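Long-range contact in putative peptidase (Parabacteroides merdae, PDB 4L8K), which is a putative serine peptidase of family S41 and probably hydrolyses peptide bonds: residues Tyr181-Lys186 with Ala267-Asp272. Numbering follows the deposited sequence.
Sequences YTQYKK and ACPVLD
Y181 and L271 form an antiparallel hydrogen-bonded pair, a compact example of how reciprocal backbone bonds anchor a short edge strand. Y181 N donates to L271 O at 2.9 Å, and L271 N returns a nearly straight bond to Y181 O (2.8 Å, 175° at the hydrogen). One step on, T182 and V270 make the non-hydrogen-bonded pair. Just beyond the strands, a longer bond of 3.2 Å runs from Q183 N to P269 O, with a C=O...N angle of 165°. Since proline has no N-H to give back, this bond goes one way, and the Q183 carbonyl meets carbon instead: its O lies 3.2 Å from P269 CD.

Side chains add contacts of mixed character. On the face of Y181 and L271, their CB atoms are 4.1 Å apart. A chi1 of -57° places the tyrosine CG beside the backbone N, and the CD1 edge of the ring faces D272 O, which lies in the ring plane 3.4 Å from CD1. The extended Q183 chain crosses L271 and lays OE1 3.7 Å from L271 CD1, while its NE2 is hydrogen-bonded to T194 O. On the other face, T182 and V270 touch through their CG2 methyls (4.2 Å).

Strand 197-201 flanks strand 177-182 on its other side, completing a small three-stranded antiparallel sheet. The three backbone bonds thus hold the two chains in this register, and the join passes from a reciprocal pair of bonds at Y181 and L271 to a single bond at P269, whose ring carbon CD takes the place where an N-H would have donated to Q183 O.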
ATOM      1  N   TYR A 181       1.984 -15.360  -1.708  1.00 22.53           N
ATOM      2  CA  TYR A 181       1.469 -16.007  -2.908  1.00 23.89           C
ATOM      3  C   TYR A 181       0.724 -15.045  -3.804  1.00 31.96           C
ATOM      4  O   TYR A 181       0.195 -14.027  -3.337  1.00 30.11           O
ATOM      5  CB  TYR A 181       0.485 -17.152  -2.526  1.00 24.90           C
ATOM      6  CG  TYR A 181       1.061 -18.225  -1.626  1.00 26.74           C
ATOM      7  CD1 TYR A 181       1.040 -18.089  -0.243  1.00 27.40           C
ATOM      8  CD2 TYR A 181       1.542 -19.428  -2.155  1.00 28.55           C
ATOM      9  CE1 TYR A 181       1.573 -19.072   0.593  1.00 28.69           C
ATOM     10  CE2 TYR A 181       2.053 -20.431  -1.326  1.00 29.43           C
ATOM     11  CZ  TYR A 181       2.073 -20.242   0.048  1.00 35.84           C
ATOM     12  OH  TYR A 181       2.555 -21.224   0.874  1.00 35.82           O
ATOM     13  N   THR A 182       0.622 -15.416  -5.095  1.00 32.59           N
ATOM     14  CA  THR A 182      -0.188 -14.693  -6.080  1.00 33.42           C
ATOM     15  C   THR A 182      -1.144 -15.695  -6.724  1.00 39.86           C
ATOM     16  O   THR A 182      -0.828 -16.874  -6.828  1.00 41.00           O
ATOM     17  CB  THR A 182       0.665 -13.935  -7.131  1.00 40.21           C
ATOM     18  OG1 THR A 182       1.512 -14.855  -7.831  1.00 44.03           O
ATOM     19  CG2 THR A 182       1.508 -12.800  -6.517  1.00 36.62           C
ATOM     20  N   GLN A 183      -2.318 -15.225  -7.114  1.00 38.05           N
ATOM     21  CA  GLN A 183      -3.347 -15.969  -7.840  1.00 38.75           C
ATOM     22  C   GLN A 183      -3.745 -15.138  -9.019  1.00 44.87           C
ATOM     23  O   GLN A 183      -3.669 -13.923  -8.926  1.00 42.36           O
ATOM     24  CB  GLN A 183      -4.580 -16.214  -6.960  1.00 39.82           C
ATOM     25  CG  GLN A 183      -4.381 -17.203  -5.854  1.00 48.58           C
ATOM     26  CD  GLN A 183      -5.703 -17.540  -5.235  1.00 53.05           C
ATOM     27  OE1 GLN A 183      -6.217 -16.810  -4.396  1.00 42.27           O
ATOM     28  NE2 GLN A 183      -6.281 -18.662  -5.630  1.00 46.14           N
ATOM     29  N   TYR A 184      -4.192 -15.736 -10.112  1.00 45.46           N
ATOM     30  CA  TYR A 184      -4.671 -14.889 -11.192  1.00 46.74           C
ATOM     31  C   TYR A 184      -5.992 -15.457 -11.711  1.00 48.64           C
ATOM     32  O   TYR A 184      -6.289 -16.639 -11.511  1.00 47.18           O
ATOM     33  CB  TYR A 184      -3.618 -14.643 -12.286  1.00 50.55           C
ATOM     34  CG  TYR A 184      -3.252 -15.826 -13.152  1.00 57.11           C
ATOM     35  CD1 TYR A 184      -2.180 -16.650 -12.822  1.00 59.84           C
ATOM     36  CD2 TYR A 184      -3.892 -16.045 -14.371  1.00 59.96           C
ATOM     37  CE1 TYR A 184      -1.793 -17.702 -13.654  1.00 62.88           C
ATOM     38  CE2 TYR A 184      -3.522 -17.098 -15.204  1.00 62.87           C
ATOM     39  CZ  TYR A 184      -2.469 -17.925 -14.843  1.00 73.44           C
ATOM     40  OH  TYR A 184      -2.118 -18.979 -15.656  1.00 80.63           O
ATOM     41  N   LYS A 185      -6.833 -14.571 -12.258  1.00 44.54           N
ATOM     42  CA  LYS A 185      -8.148 -14.935 -12.767  1.00 43.89           C
ATOM     43  C   LYS A 185      -7.960 -15.925 -13.913  1.00 46.72           C
ATOM     44  O   LYS A 185      -7.290 -15.602 -14.897  1.00 44.83           O
ATOM     45  CB  LYS A 185      -8.927 -13.679 -13.192  1.00 45.06           C
ATOM     46  CG  LYS A 185     -10.433 -13.880 -13.176  1.00 50.36           C
ATOM     47  CD  LYS A 185     -11.025 -13.595 -11.814  1.00 51.68           C
ATOM     48  CE  LYS A 185     -12.298 -14.347 -11.556  1.00 53.43           C
ATOM     49  NZ  LYS A 185     -13.374 -14.037 -12.552  1.00 40.65           N
ATOM     50  N   LYS A 186      -8.448 -17.166 -13.705  1.00 44.08           N
ATOM     51  CA  LYS A 186      -8.361 -18.288 -14.637  1.00 46.66           C
ATOM     52  C   LYS A 186      -9.558 -18.273 -15.630  1.00 53.46           C
ATOM     53  O   LYS A 186      -9.402 -18.643 -16.799  1.00 55.06           O
ATOM     54  CB  LYS A 186      -8.338 -19.608 -13.831  1.00 49.59           C
ATOM     55  CG  LYS A 186      -7.687 -20.795 -14.520  1.00 54.88           C
ATOM     56  CD  LYS A 186      -7.466 -21.980 -13.553  1.00 58.53           C
ATOM     57  CE  LYS A 186      -8.713 -22.790 -13.263  1.00 66.20           C
ATOM     58  NZ  LYS A 186      -9.258 -22.530 -11.901  1.00 70.15           N
ATOM     59  N   ALA A 267      -5.674  -6.505 -10.436  1.00 34.43           N
ATOM     60  CA  ALA A 267      -5.750  -7.620 -11.376  1.00 36.90           C
ATOM     61  C   ALA A 267      -5.621  -8.967 -10.721  1.00 46.10           C
ATOM     62  O   ALA A 267      -6.199  -9.947 -11.223  1.00 49.02           O
ATOM     63  CB  ALA A 267      -4.655  -7.492 -12.431  1.00 37.54           C
ATOM     64  N   CYS A 268      -4.827  -9.054  -9.641  1.00 43.03           N
ATOM     65  CA  CYS A 268      -4.551 -10.345  -9.015  0.50 42.99           C
ATOM     66  C   CYS A 268      -4.644 -10.298  -7.486  1.00 45.02           C
ATOM     67  O   CYS A 268      -4.018  -9.431  -6.877  1.00 44.17           O
ATOM     68  CB  CYS A 268      -3.172 -10.853  -9.436  0.50 43.05           C
ATOM     69  SG  CYS A 268      -2.754 -10.589 -11.178  0.50 47.23           S
ATOM     70  N   PRO A 269      -5.299 -11.291  -6.829  1.00 38.67           N
ATOM     71  CA  PRO A 269      -5.225 -11.342  -5.360  1.00 36.83           C
ATOM     72  C   PRO A 269      -3.786 -11.700  -4.903  1.00 34.49           C
ATOM     73  O   PRO A 269      -3.159 -12.614  -5.448  1.00 32.75           O
ATOM     74  CB  PRO A 269      -6.202 -12.466  -4.975  1.00 39.87           C
ATOM     75  CG  PRO A 269      -6.931 -12.815  -6.211  1.00 46.40           C
ATOM     76  CD  PRO A 269      -6.068 -12.432  -7.359  1.00 41.93           C
ATOM     77  N   VAL A 270      -3.258 -10.943  -3.939  1.00 28.79           N
ATOM     78  CA  VAL A 270      -1.962 -11.192  -3.315  1.00 27.32           C
ATOM     79  C   VAL A 270      -2.277 -11.752  -1.930  1.00 31.85           C
ATOM     80  O   VAL A 270      -3.096 -11.173  -1.201  1.00 32.03           O
ATOM     81  CB  VAL A 270      -1.029  -9.950  -3.280  1.00 29.10           C
ATOM     82  CG1 VAL A 270       0.151 -10.158  -2.330  1.00 28.29           C
ATOM     83  CG2 VAL A 270      -0.526  -9.600  -4.678  1.00 28.50           C
ATOM     84  N   LEU A 271      -1.675 -12.911  -1.596  1.00 26.21           N
ATOM     85  CA  LEU A 271      -1.903 -13.561  -0.321  1.00 24.04           C
ATOM     86  C   LEU A 271      -0.656 -13.540   0.531  1.00 27.20           C
ATOM     87  O   LEU A 271       0.457 -13.610   0.009  1.00 26.53           O
ATOM     88  CB  LEU A 271      -2.382 -15.026  -0.511  1.00 24.49           C
ATOM     89  CG  LEU A 271      -3.431 -15.306  -1.596  1.00 27.78           C
ATOM     90  CD1 LEU A 271      -3.631 -16.775  -1.781  1.00 27.39           C
ATOM     91  CD2 LEU A 271      -4.748 -14.627  -1.280  1.00 31.41           C
ATOM     92  N   ASP A 272      -0.840 -13.506   1.860  1.00 23.74           N
ATOM     93  CA  ASP A 272       0.288 -13.578   2.771  1.00 24.07           C
ATOM     94  C   ASP A 272       0.748 -15.069   2.912  1.00 27.22           C
ATOM     95  O   ASP A 272       0.207 -15.943   2.234  1.00 26.53           O
ATOM     96  CB  ASP A 272      -0.056 -12.920   4.131  1.00 26.77           C
ATOM     97  CG  ASP A 272      -1.210 -13.519   4.922  1.00 40.51           C
ATOM     98  OD1 ASP A 272      -1.522 -14.725   4.719  1.00 43.86           O
ATOM     99  OD2 ASP A 272      -1.760 -12.807   5.784  1.00 41.92           O
TER